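Local coordinates for protein 4-hydroxy-tetrahydrodipicolinate synthase (Methanocaldococcus jannaschii DSM 2661, PDB 2YXG) that probably catalyses the condensation of pyruvate with aspartate semialdehyde to 4-hydroxy-tetrahydrodipicolinate, a step of lysine biosynthesis, and assembles as a homotetramer built as a dimer of dimers, at residues 82-87 and 115-120; 101-106 and 140-145; 191-196 and 222-227. All coordinates share one frame; numbering follows the deposited sequence.

Contacts 1 and 2 belong to one side of the barrel, their centres 13 Å apart. Helix 111-124 joins them: Phe118, on the same helix as His117 and Lys120 of contact 1, sets its CZ 3.6 Å from Thr103 CA in contact 2. Contact 2 lies nearest the predicted catalytic groups, with the side chain of Thr103 about 6 Å from that of Tyr132; the side chain of His117 in contact 1 is about 10 Å from that of Tyr132. Both touch the second subunit. Contact 3 stands apart, its centre 34 Å from that of contact 1 and 26 Å from that of contact 2, and it faces the third subunit. Together they probably sample the two kinds of interface in the dimer of dimers.

Contact 1 of 3, residues 82-87 and 115-120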
ATOM      1  N   GLU A  82      13.957 -25.178  10.677  1.00 26.08           N
ATOM      2  CA  GLU A  82      14.489 -26.543  10.679  1.00 28.74           C
ATOM      3  C   GLU A  82      14.610 -27.073   9.260  1.00 26.78           C
ATOM      4  O   GLU A  82      15.583 -27.735   8.920  1.00 26.46           O
ATOM      5  CB  GLU A  82      13.596 -27.474  11.556  1.00 28.52           C
ATOM      6  CG  GLU A  82      14.097 -28.926  11.696  1.00 32.87           C
ATOM      7  CD  GLU A  82      13.068 -29.880  12.420  1.00 35.73           C
ATOM      8  OE1 GLU A  82      12.350 -29.454  13.364  1.00 44.73           O
ATOM      9  OE2 GLU A  82      12.981 -31.075  12.047  1.00 43.73           O
ATOM     10  N   GLU A  83      13.602 -26.796   8.436  1.00 25.72           N
ATOM     11  CA  GLU A  83      13.638 -27.233   7.061  1.00 25.09           C
ATOM     12  C   GLU A  83      14.647 -26.442   6.251  1.00 23.11           C
ATOM     13  O   GLU A  83      15.262 -27.010   5.318  1.00 22.02           O
ATOM     14  CB  GLU A  83      12.233 -27.198   6.434  1.00 25.26           C
ATOM     15  CG  GLU A  83      12.239 -27.507   4.943  1.00 27.44           C
ATOM     16  CD  GLU A  83      10.857 -27.491   4.275  1.00 31.13           C
ATOM     17  OE1 GLU A  83      10.189 -26.416   4.243  1.00 34.77           O
ATOM     18  OE2 GLU A  83      10.453 -28.559   3.718  1.00 38.80           O
ATOM     19  N   ALA A  84      14.840 -25.143   6.572  1.00 21.88           N
ATOM     20  CA  ALA A  84      15.843 -24.320   5.820  1.00 22.07           C
ATOM     21  C   ALA A  84      17.274 -24.887   6.047  1.00 21.97           C
ATOM     22  O   ALA A  84      18.068 -25.032   5.111  1.00 22.46           O
ATOM     23  CB  ALA A  84      15.756 -22.748   6.194  1.00 20.38           C
ATOM     24  N   ILE A  85      17.557 -25.275   7.285  1.00 22.40           N
ATOM     25  CA  ILE A  85      18.807 -25.957   7.670  1.00 23.86           C
ATOM     26  C   ILE A  85      19.035 -27.256   6.885  1.00 24.12           C
ATOM     27  O   ILE A  85      20.029 -27.439   6.198  1.00 24.17           O
ATOM     28  CB  ILE A  85      18.799 -26.246   9.198  1.00 23.20           C
ATOM     29  CG1 ILE A  85      18.942 -24.932   9.994  1.00 23.25           C
ATOM     30  CG2 ILE A  85      19.913 -27.262   9.611  1.00 23.85           C
ATOM     31  CD1 ILE A  85      18.498 -25.081  11.516  1.00 24.08           C
ATOM     32  N   GLU A  86      18.051 -28.135   6.956  1.00 25.82           N
ATOM     33  CA  GLU A  86      18.052 -29.354   6.221  1.00 26.74           C
ATOM     34  C   GLU A  86      18.326 -29.156   4.731  1.00 27.13           C
ATOM     35  O   GLU A  86      19.219 -29.833   4.195  1.00 27.95           O
ATOM     36  CB  GLU A  86      16.724 -30.035   6.440  1.00 26.77           C
ATOM     37  CG  GLU A  86      16.784 -31.509   6.263  1.00 34.78           C
ATOM     38  CD  GLU A  86      15.378 -32.128   6.129  1.00 47.51           C
ATOM     39  OE1 GLU A  86      14.469 -31.733   6.940  1.00 51.55           O
ATOM     40  OE2 GLU A  86      15.197 -33.000   5.219  1.00 50.23           O
ATOM     41  N   LEU A  87      17.601 -28.241   4.063  1.00 25.47           N
ATOM     42  CA  LEU A  87      17.815 -27.995   2.632  1.00 25.57           C
ATOM     43  C   LEU A  87      19.222 -27.468   2.341  1.00 24.08           C
ATOM     44  O   LEU A  87      19.813 -27.785   1.310  1.00 22.82           O
ATOM     45  CB  LEU A  87      16.764 -27.010   2.024  1.00 25.97           C
ATOM     46  CG  LEU A  87      15.310 -27.525   1.932  1.00 29.15           C
ATOM     47  CD1 LEU A  87      14.303 -26.410   1.654  1.00 29.71           C
ATOM     48  CD2 LEU A  87      15.194 -28.603   0.854  1.00 30.27           C
ATOM     49  N   ARG A 115      16.756 -12.621  11.623  1.00 20.55           N
ATOM     50  CA  ARG A 115      18.185 -12.744  11.938  1.00 20.96           C
ATOM     51  C   ARG A 115      18.482 -14.145  12.462  1.00 20.97           C
ATOM     52  O   ARG A 115      19.407 -14.809  12.030  1.00 21.78           O
ATOM     53  CB  ARG A 115      18.616 -11.660  12.928  1.00 21.14           C
ATOM     54  CG  ARG A 115      20.158 -11.442  13.135  1.00 21.11           C
ATOM     55  CD  ARG A 115      20.461 -10.573  14.421  1.00 24.10           C
ATOM     56  NE  ARG A 115      19.996 -11.254  15.649  1.00 31.65           N
ATOM     57  CZ  ARG A 115      20.552 -12.373  16.124  1.00 34.13           C
ATOM     58  NH1 ARG A 115      21.620 -12.898  15.515  1.00 32.19           N
ATOM     59  NH2 ARG A 115      20.060 -12.966  17.203  1.00 33.29           N
ATOM     60  N   LYS A 116      17.669 -14.608  13.390  1.00 22.64           N
ATOM     61  CA  LYS A 116      17.893 -15.889  14.046  1.00 23.44           C
ATOM     62  C   LYS A 116      17.724 -17.009  13.033  1.00 22.23           C
ATOM     63  O   LYS A 116      18.570 -17.904  12.940  1.00 22.61           O
ATOM     64  CB  LYS A 116      16.871 -16.081  15.148  1.00 23.98           C
ATOM     65  CG  LYS A 116      17.190 -15.457  16.508  1.00 28.60           C
ATOM     66  CD  LYS A 116      16.075 -15.869  17.527  1.00 26.71           C
ATOM     67  CE  LYS A 116      16.551 -15.751  18.945  1.00 34.92           C
ATOM     68  NZ  LYS A 116      16.328 -14.366  19.480  1.00 39.03           N
ATOM     69  N   HIS A 117      16.622 -16.959  12.272  1.00 21.20           N
ATOM     70  CA  HIS A 117      16.440 -17.840  11.112  1.00 19.58           C
ATOM     71  C   HIS A 117      17.671 -17.918  10.211  1.00 19.18           C
ATOM     72  O   HIS A 117      18.202 -19.016  10.018  1.00 17.76           O
ATOM     73  CB  HIS A 117      15.195 -17.462  10.302  1.00 19.44           C
ATOM     74  CG  HIS A 117      14.953 -18.344   9.110  1.00 18.15           C
ATOM     75  ND1 HIS A 117      15.412 -18.032   7.846  1.00 17.85           N
ATOM     76  CD2 HIS A 117      14.274 -19.510   8.989  1.00 12.19           C
ATOM     77  CE1 HIS A 117      15.011 -18.967   6.994  1.00 15.89           C
ATOM     78  NE2 HIS A 117      14.331 -19.881   7.665  1.00 15.70           N
ATOM     79  N   PHE A 118      18.157 -16.781   9.701  1.00 18.22           N
ATOM     80  CA  PHE A 118      19.321 -16.846   8.751  1.00 19.90           C
ATOM     81  C   PHE A 118      20.620 -17.215   9.489  1.00 20.60           C
ATOM     82  O   PHE A 118      21.531 -17.744   8.910  1.00 20.10           O
ATOM     83  CB  PHE A 118      19.524 -15.533   7.935  1.00 18.34           C
ATOM     84  CG  PHE A 118      18.458 -15.290   6.896  1.00 20.30           C
ATOM     85  CD1 PHE A 118      18.221 -16.228   5.870  1.00 22.08           C
ATOM     86  CD2 PHE A 118      17.661 -14.169   6.944  1.00 20.71           C
ATOM     87  CE1 PHE A 118      17.229 -16.021   4.915  1.00 21.33           C
ATOM     88  CE2 PHE A 118      16.670 -13.940   5.946  1.00 21.99           C
ATOM     89  CZ  PHE A 118      16.467 -14.860   4.955  1.00 20.31           C
ATOM     90  N   GLY A 119      20.689 -16.869  10.777  1.00 22.83           N
ATOM     91  CA  GLY A 119      21.801 -17.263  11.652  1.00 22.50           C
ATOM     92  C   GLY A 119      21.925 -18.777  11.711  1.00 22.75           C
ATOM     93  O   GLY A 119      23.015 -19.301  11.562  1.00 21.80           O
ATOM     94  N   LYS A 120      20.807 -19.481  11.906  1.00 23.71           N
ATOM     95  CA  LYS A 120      20.828 -20.966  11.948  1.00 24.62           C
ATOM     96  C   LYS A 120      21.246 -21.546  10.597  1.00 24.57           C
ATOM     97  O   LYS A 120      21.975 -22.547  10.544  1.00 24.70           O
ATOM     98  CB  LYS A 120      19.464 -21.578  12.378  1.00 25.74           C
ATOM     99  CG  LYS A 120      18.907 -21.142  13.760  1.00 31.75           C
ATOM    100  CD  LYS A 120      19.592 -21.848  14.968  1.00 40.45           C
ATOM    101  CE  LYS A 120      18.907 -23.204  15.321  1.00 45.50           C
ATOM    102  NZ  LYS A 120      19.763 -24.196  16.137  1.00 43.92           N
TER
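Ile85 and Lys120 are brought together by matching first torsions: in each, CG lies opposite the carbonyl carbon and beside the backbone N (CG1 in Ile85, chi1 -70°; CG in Lys120, chi1 -58°). The isoleucine branch then runs on extended, and its CD1 arrives against the root of the lysine, 3.7 Å from Lys120 CB. One carbon further back, Ile85 CG1 rests 3.9 Å from Lys120 O; the branch crosses the lysine obliquely, touching its CB and its carbonyl. The rest of Lys120 is bent at chi2 and chi3, and it is the CB, not the charged end, that makes the apolar contact. Next to this pair the small methyl of Ala84 points toward the other helix and meets the imidazole of His117 at a slant. That ring gets there because its CG is turned away from the backbone N and lies beside the carbonyl carbon. The patch continues beyond these residues: Ala84 also packs on Val121 and Ile85 on Ser124. On the dimer side, Leu266 of the second subunit touches Lys120, while Pro267 of that subunit touches His117. This is the packing of neighbouring outer helices in a TIM barrel, here helices 81-94 and 111-124, which precede and follow strand 98-102.

Contact 2 of 3, residues 101-106 and 140-145; sequences SITPYY and VNLEPK
Thr103 meets Val140 and Leu142 with different branches. At chi1 69° its OG1 sits between the backbone N and the carbonyl carbon, turned to Val140, while CG2 lies beside the backbone N and packs on Leu142 CB at 3.8 Å. Val140 takes a similar rotamer (chi1 77°), which tucks its CG1 between N and C and brings this methyl against two oxygens, Thr103 OG1 at 3.4 Å and Pro104 O at 3.6 Å. A water lies 2.8 Å from Thr103 OG1 and donates to Val140 O at 3.0 Å, tying the two loops together by a polar route alongside the methyl contact. Asn133 helps hold the second loop in place: its side chain bonds both Leu142 N and Asn141 OD1. Further along, Tyr106 OH bonds Thr43 OG1 of the second subunit, and both residues are predicted members of the proton relay. Residues 103-106 follow strand 98-102 directly, and 140-145 come after strand 129-133 and the short helix 135-138; such loops lie at the C-terminal ends of the barrel strands, where TIM-barrel enzymes keep their active sites.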
ATOM      1  N   SER A 101      18.515 -18.377  -0.141  1.00 20.09           N
ATOM      2  CA  SER A 101      17.685 -18.590   1.023  1.00 19.84           C
ATOM      3  C   SER A 101      16.653 -17.407   1.214  1.00 19.59           C
ATOM      4  O   SER A 101      17.008 -16.290   1.600  1.00 19.97           O
ATOM      5  CB  SER A 101      18.605 -18.765   2.237  1.00 18.12           C
ATOM      6  OG  SER A 101      17.852 -19.095   3.385  1.00 17.93           O
ATOM      7  N   ILE A 102      15.394 -17.658   0.913  1.00 19.11           N
ATOM      8  CA  ILE A 102      14.358 -16.614   0.941  1.00 18.39           C
ATOM      9  C   ILE A 102      13.937 -16.322   2.383  1.00 19.95           C
ATOM     10  O   ILE A 102      13.923 -17.228   3.256  1.00 19.60           O
ATOM     11  CB  ILE A 102      13.122 -17.067   0.072  1.00 18.92           C
ATOM     12  CG1 ILE A 102      12.131 -15.903  -0.202  1.00 19.44           C
ATOM     13  CG2 ILE A 102      12.444 -18.317   0.693  1.00 15.98           C
ATOM     14  CD1 ILE A 102      11.108 -16.177  -1.354  1.00 18.78           C
ATOM     15  N   THR A 103      13.608 -15.051   2.659  1.00 19.77           N
ATOM     16  CA  THR A 103      12.994 -14.740   3.926  1.00 19.40           C
ATOM     17  C   THR A 103      11.715 -15.623   4.011  1.00 19.76           C
ATOM     18  O   THR A 103      10.953 -15.700   3.033  1.00 19.64           O
ATOM     19  CB  THR A 103      12.582 -13.259   4.029  1.00 20.15           C
ATOM     20  OG1 THR A 103      11.490 -13.025   3.118  1.00 20.32           O
ATOM     21  CG2 THR A 103      13.780 -12.278   3.664  1.00 18.48           C
ATOM     22  N   PRO A 104      11.481 -16.279   5.167  1.00 18.84           N
ATOM     23  CA  PRO A 104      10.209 -16.985   5.422  1.00 18.60           C
ATOM     24  C   PRO A 104       9.007 -16.157   5.011  1.00 19.36           C
ATOM     25  O   PRO A 104       8.928 -14.972   5.333  1.00 19.98           O
ATOM     26  CB  PRO A 104      10.211 -17.132   6.954  1.00 18.09           C
ATOM     27  CG  PRO A 104      11.681 -17.417   7.244  1.00 17.31           C
ATOM     28  CD  PRO A 104      12.387 -16.382   6.332  1.00 17.97           C
ATOM     29  N   TYR A 105       8.055 -16.801   4.342  1.00 19.07           N
ATOM     30  CA  TYR A 105       6.902 -16.129   3.747  1.00 19.67           C
ATOM     31  C   TYR A 105       5.728 -16.548   4.616  1.00 19.90           C
ATOM     32  O   TYR A 105       5.848 -17.524   5.360  1.00 19.38           O
ATOM     33  CB  TYR A 105       6.686 -16.623   2.285  1.00 19.33           C
ATOM     34  CG  TYR A 105       7.062 -18.066   2.137  1.00 17.99           C
ATOM     35  CD1 TYR A 105       6.135 -19.080   2.402  1.00 16.38           C
ATOM     36  CD2 TYR A 105       8.379 -18.427   1.817  1.00 16.75           C
ATOM     37  CE1 TYR A 105       6.522 -20.436   2.292  1.00 15.32           C
ATOM     38  CE2 TYR A 105       8.780 -19.756   1.743  1.00 18.35           C
ATOM     39  CZ  TYR A 105       7.854 -20.759   1.974  1.00 19.44           C
ATOM     40  OH  TYR A 105       8.238 -22.107   1.860  1.00 25.01           O
ATOM     41  N   TYR A 106       4.625 -15.802   4.522  1.00 18.99           N
ATOM     42  CA  TYR A 106       3.390 -16.118   5.168  1.00 20.11           C
ATOM     43  C   TYR A 106       3.385 -16.013   6.723  1.00 19.79           C
ATOM     44  O   TYR A 106       2.518 -15.355   7.282  1.00 18.11           O
ATOM     45  CB  TYR A 106       2.837 -17.431   4.623  1.00 21.94           C
ATOM     46  CG  TYR A 106       1.831 -18.167   5.465  1.00 27.40           C
ATOM     47  CD1 TYR A 106       0.576 -17.587   5.816  1.00 31.42           C
ATOM     48  CD2 TYR A 106       2.107 -19.453   5.892  1.00 28.63           C
ATOM     49  CE1 TYR A 106      -0.344 -18.282   6.611  1.00 31.20           C
ATOM     50  CE2 TYR A 106       1.179 -20.175   6.643  1.00 32.09           C
ATOM     51  CZ  TYR A 106      -0.034 -19.593   7.027  1.00 31.90           C
ATOM     52  OH  TYR A 106      -0.943 -20.385   7.799  1.00 33.78           O
ATOM     53  N   VAL A 140       6.967  -9.831   4.169  1.00 22.09           N
ATOM     54  CA  VAL A 140       7.977  -9.299   5.054  1.00 21.07           C
ATOM     55  C   VAL A 140       9.114  -8.605   4.259  1.00 21.28           C
ATOM     56  O   VAL A 140       9.424  -8.957   3.111  1.00 22.07           O
ATOM     57  CB  VAL A 140       8.430 -10.417   6.009  1.00 21.73           C
ATOM     58  CG1 VAL A 140       9.402 -11.420   5.313  1.00 19.90           C
ATOM     59  CG2 VAL A 140       8.977  -9.835   7.281  1.00 22.65           C
ATOM     60  N   ASN A 141       9.701  -7.588   4.850  1.00 20.83           N
ATOM     61  CA  ASN A 141      10.834  -6.922   4.262  1.00 20.72           C
ATOM     62  C   ASN A 141      12.055  -7.103   5.157  1.00 20.59           C
ATOM     63  O   ASN A 141      12.033  -6.698   6.311  1.00 21.84           O
ATOM     64  CB  ASN A 141      10.543  -5.430   4.040  1.00 19.98           C
ATOM     65  CG  ASN A 141      11.732  -4.693   3.339  1.00 21.16           C
ATOM     66  OD1 ASN A 141      12.259  -5.184   2.329  1.00 22.66           O
ATOM     67  ND2 ASN A 141      12.187  -3.546   3.917  1.00 18.19           N
ATOM     68  N   LEU A 142      13.091  -7.734   4.644  1.00 19.77           N
ATOM     69  CA  LEU A 142      14.349  -7.840   5.369  1.00 20.15           C
ATOM     70  C   LEU A 142      15.087  -6.494   5.313  1.00 21.07           C
ATOM     71  O   LEU A 142      15.511  -6.055   4.248  1.00 22.66           O
ATOM     72  CB  LEU A 142      15.229  -8.901   4.729  1.00 18.14           C
ATOM     73  CG  LEU A 142      16.659  -9.134   5.280  1.00 18.93           C
ATOM     74  CD1 LEU A 142      16.646  -9.704   6.759  1.00 15.52           C
ATOM     75  CD2 LEU A 142      17.365 -10.048   4.370  1.00 12.79           C
ATOM     76  N   GLU A 143      15.251  -5.860   6.458  1.00 20.85           N
ATOM     77  CA  GLU A 143      15.779  -4.510   6.525  1.00 21.16           C
ATOM     78  C   GLU A 143      17.277  -4.526   6.410  1.00 20.80           C
ATOM     79  O   GLU A 143      17.908  -5.471   6.897  1.00 19.77           O
ATOM     80  CB  GLU A 143      15.364  -3.837   7.831  1.00 20.07           C
ATOM     81  CG  GLU A 143      13.879  -3.635   7.811  1.00 27.80           C
ATOM     82  CD  GLU A 143      13.294  -3.097   9.118  1.00 35.53           C
ATOM     83  OE1 GLU A 143      14.047  -2.667  10.020  1.00 40.54           O
ATOM     84  OE2 GLU A 143      12.061  -3.078   9.226  1.00 41.40           O
ATOM     85  N   PRO A 144      17.851  -3.458   5.787  1.00 20.23           N
ATOM     86  CA  PRO A 144      19.320  -3.371   5.686  1.00 20.33           C
ATOM     87  C   PRO A 144      20.017  -3.449   7.072  1.00 21.58           C
ATOM     88  O   PRO A 144      21.103  -4.035   7.169  1.00 20.82           O
ATOM     89  CB  PRO A 144      19.563  -2.030   4.934  1.00 21.20           C
ATOM     90  CG  PRO A 144      18.223  -1.784   4.161  1.00 19.42           C
ATOM     91  CD  PRO A 144      17.162  -2.313   5.148  1.00 19.21           C
ATOM     92  N   LYS A 145      19.386  -2.971   8.154  1.00 22.19           N
ATOM     93  CA  LYS A 145      20.034  -3.096   9.473  1.00 23.89           C
ATOM     94  C   LYS A 145      20.209  -4.550   9.867  1.00 22.72           C
ATOM     95  O   LYS A 145      21.204  -4.896  10.489  1.00 22.34           O
ATOM     96  CB  LYS A 145      19.307  -2.326  10.602  1.00 25.10           C
ATOM     97  CG  LYS A 145      17.901  -2.875  11.013  1.00 26.91           C
ATOM     98  CD  LYS A 145      17.346  -2.049  12.239  1.00 28.39           C
ATOM     99  CE  LYS A 145      15.914  -2.498  12.673  1.00 30.92           C
ATOM    100  NZ  LYS A 145      15.258  -1.631  13.757  1.00 32.16           N
TER
HETATM  101  O   HOH W   1      10.995 -10.906   1.416  1.00 13.56           O

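Contact 3 of 3, residues 191-196 and 222-227; sequences PIIALG and GDFEKA
Phe224 reaches across to segment 191-196, where its ring lands on Ile193 and Ala194. Pro191, at the start, faces Pro191 of the third subunit, and its carbonyl takes the backbone N of Leu195. Ile192 packs inward against strand 180-183 (Val181, Ser183) and on Val170 of helix 168-177. Ile193 is the first to touch the ring: its CG2 stands 4.3 Å from Phe224 CZ, and its carbonyl carbon lies at the ring edge, close to the ring plane. Ala194 takes most of the contact. Its CA approaches the ring obliquely, 3.6 Å from Phe224 CZ. The methyl joins in, with Ala194 CB 3.8 Å from Phe224 CZ. The ring reaches this far because Phe224 CG lies opposite its own carbonyl carbon (chi1 -77°), carrying CZ across to the other helix. The carbonyl oxygens of Ala194 and Leu195 accept from Arg228 and Tyr232 of the third subunit. Gly196, at positive phi (113°), ends the helix in a Schellman motif, with its N bonded to Ile193 O at 2.8 Å. Gly222 closes helix 209-221 by the same motif, and Asp223 then stands at the N-cap of the next helix. Phe224 also meets Phe224 of the third subunit, with ring planes about 55° apart. Outer barrel helix 189-194 thus packs on helix 224-240 of the C-terminal helical region, at what is probably the dimer-dimer interface of the DapA tetramer.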
ATOM      1  N   PRO A 191      19.278  -0.038 -13.393  1.00 21.63           N
ATOM      2  CA  PRO A 191      19.476   0.927 -12.307  1.00 20.77           C
ATOM      3  C   PRO A 191      20.124   0.364 -11.005  1.00 21.10           C
ATOM      4  O   PRO A 191      20.939   1.051 -10.359  1.00 21.01           O
ATOM      5  CB  PRO A 191      18.072   1.468 -12.061  1.00 21.40           C
ATOM      6  CG  PRO A 191      17.159   0.462 -12.553  1.00 19.96           C
ATOM      7  CD  PRO A 191      17.853  -0.216 -13.706  1.00 21.02           C
ATOM      8  N   ILE A 192      19.834  -0.880 -10.652  1.00 20.86           N
ATOM      9  CA  ILE A 192      20.566  -1.507  -9.522  1.00 19.92           C
ATOM     10  C   ILE A 192      22.119  -1.597  -9.703  1.00 20.22           C
ATOM     11  O   ILE A 192      22.864  -1.321  -8.801  1.00 20.08           O
ATOM     12  CB  ILE A 192      19.894  -2.865  -9.085  1.00 19.94           C
ATOM     13  CG1 ILE A 192      18.501  -2.576  -8.459  1.00 19.16           C
ATOM     14  CG2 ILE A 192      20.830  -3.685  -8.144  1.00 18.80           C
ATOM     15  CD1 ILE A 192      17.665  -3.820  -8.131  1.00 18.77           C
ATOM     16  N   ILE A 193      22.595  -1.934 -10.884  1.00 21.48           N
ATOM     17  CA  ILE A 193      24.049  -1.940 -11.181  1.00 21.25           C
ATOM     18  C   ILE A 193      24.691  -0.547 -11.148  1.00 22.56           C
ATOM     19  O   ILE A 193      25.810  -0.373 -10.631  1.00 21.64           O
ATOM     20  CB  ILE A 193      24.332  -2.666 -12.501  1.00 21.07           C
ATOM     21  CG1 ILE A 193      23.923  -4.153 -12.402  1.00 21.16           C
ATOM     22  CG2 ILE A 193      25.763  -2.581 -12.863  1.00 20.52           C
ATOM     23  CD1 ILE A 193      23.907  -4.856 -13.799  1.00 20.17           C
ATOM     24  N   ALA A 194      23.953   0.442 -11.662  1.00 23.08           N
ATOM     25  CA  ALA A 194      24.350   1.848 -11.564  1.00 23.09           C
ATOM     26  C   ALA A 194      24.570   2.251 -10.112  1.00 24.07           C
ATOM     27  O   ALA A 194      25.492   3.027  -9.794  1.00 23.89           O
ATOM     28  CB  ALA A 194      23.290   2.760 -12.229  1.00 22.19           C
ATOM     29  N   LEU A 195      23.724   1.713  -9.231  1.00 24.34           N
ATOM     30  CA  LEU A 195      23.812   2.021  -7.827  1.00 24.88           C
ATOM     31  C   LEU A 195      24.968   1.266  -7.180  1.00 24.01           C
ATOM     32  O   LEU A 195      25.307   1.575  -6.045  1.00 25.04           O
ATOM     33  CB  LEU A 195      22.511   1.695  -7.095  1.00 23.80           C
ATOM     34  CG  LEU A 195      21.447   2.796  -7.161  1.00 27.04           C
ATOM     35  CD1 LEU A 195      20.052   2.276  -6.657  1.00 20.88           C
ATOM     36  CD2 LEU A 195      21.870   4.082  -6.389  1.00 23.46           C
ATOM     37  N   GLY A 196      25.546   0.316  -7.911  1.00 22.95           N
ATOM     38  CA  GLY A 196      26.678  -0.527  -7.463  1.00 22.82           C
ATOM     39  C   GLY A 196      26.377  -2.025  -7.274  1.00 22.06           C
ATOM     40  O   GLY A 196      27.191  -2.765  -6.690  1.00 21.08           O
ATOM     41  N   GLY A 222      30.301  -0.077 -17.089  1.00 35.88           N
ATOM     42  CA  GLY A 222      29.969   1.332 -16.884  1.00 33.76           C
ATOM     43  C   GLY A 222      29.585   1.967 -18.193  1.00 32.55           C
ATOM     44  O   GLY A 222      29.623   3.180 -18.330  1.00 32.40           O
ATOM     45  N   ASP A 223      29.225   1.142 -19.160  1.00 31.77           N
ATOM     46  CA  ASP A 223      28.782   1.639 -20.469  1.00 31.24           C
ATOM     47  C   ASP A 223      27.239   1.606 -20.541  1.00 31.01           C
ATOM     48  O   ASP A 223      26.616   0.700 -21.107  1.00 29.99           O
ATOM     49  CB  ASP A 223      29.437   0.835 -21.598  1.00 31.16           C
ATOM     50  CG  ASP A 223      29.193   1.452 -22.964  1.00 34.37           C
ATOM     51  OD1 ASP A 223      28.524   2.514 -23.052  1.00 37.43           O
ATOM     52  OD2 ASP A 223      29.635   0.863 -23.962  1.00 36.62           O
ATOM     53  N   PHE A 224      26.628   2.606 -19.925  1.00 31.17           N
ATOM     54  CA  PHE A 224      25.170   2.620 -19.786  1.00 31.03           C
ATOM     55  C   PHE A 224      24.413   2.975 -21.047  1.00 31.04           C
ATOM     56  O   PHE A 224      23.243   2.587 -21.200  1.00 30.74           O
ATOM     57  CB  PHE A 224      24.726   3.450 -18.559  1.00 29.87           C
ATOM     58  CG  PHE A 224      24.924   2.703 -17.285  1.00 30.03           C
ATOM     59  CD1 PHE A 224      23.924   1.891 -16.769  1.00 30.39           C
ATOM     60  CD2 PHE A 224      26.155   2.707 -16.648  1.00 27.41           C
ATOM     61  CE1 PHE A 224      24.153   1.132 -15.591  1.00 28.63           C
ATOM     62  CE2 PHE A 224      26.364   1.969 -15.474  1.00 27.67           C
ATOM     63  CZ  PHE A 224      25.367   1.194 -14.949  1.00 25.78           C
ATOM     64  N   GLU A 225      25.059   3.731 -21.933  1.00 31.06           N
ATOM     65  CA  GLU A 225      24.535   3.920 -23.283  1.00 30.78           C
ATOM     66  C   GLU A 225      24.241   2.566 -23.947  1.00 29.94           C
ATOM     67  O   GLU A 225      23.155   2.355 -24.463  1.00 29.77           O
ATOM     68  CB  GLU A 225      25.505   4.725 -24.145  1.00 31.06           C
ATOM     69  CG  GLU A 225      24.938   5.084 -25.505  1.00 35.16           C
ATOM     70  CD  GLU A 225      23.887   6.202 -25.451  1.00 41.87           C
ATOM     71  OE1 GLU A 225      23.654   6.778 -24.348  1.00 43.88           O
ATOM     72  OE2 GLU A 225      23.286   6.508 -26.516  1.00 43.66           O
ATOM     73  N   LYS A 226      25.195   1.644 -23.930  1.00 28.62           N
ATOM     74  CA  LYS A 226      24.920   0.341 -24.517  1.00 29.94           C
ATOM     75  C   LYS A 226      24.047  -0.623 -23.658  1.00 27.17           C
ATOM     76  O   LYS A 226      23.305  -1.440 -24.235  1.00 26.54           O
ATOM     77  CB  LYS A 226      26.203  -0.305 -25.020  1.00 30.34           C
ATOM     78  CG  LYS A 226      26.918   0.649 -25.993  1.00 34.65           C
ATOM     79  CD  LYS A 226      28.302   0.183 -26.465  1.00 38.02           C
ATOM     80  CE  LYS A 226      28.222  -1.003 -27.456  1.00 48.47           C
ATOM     81  NZ  LYS A 226      26.919  -1.101 -28.247  1.00 50.19           N
ATOM     82  N   ALA A 227      24.131  -0.517 -22.320  1.00 25.17           N
ATOM     83  CA  ALA A 227      23.238  -1.273 -21.433  1.00 24.26           C
ATOM     84  C   ALA A 227      21.810  -0.853 -21.766  1.00 23.29           C
ATOM     85  O   ALA A 227      20.940  -1.710 -21.922  1.00 22.20           O
ATOM     86  CB  ALA A 227      23.565  -1.081 -19.922  1.00 23.37           C
TER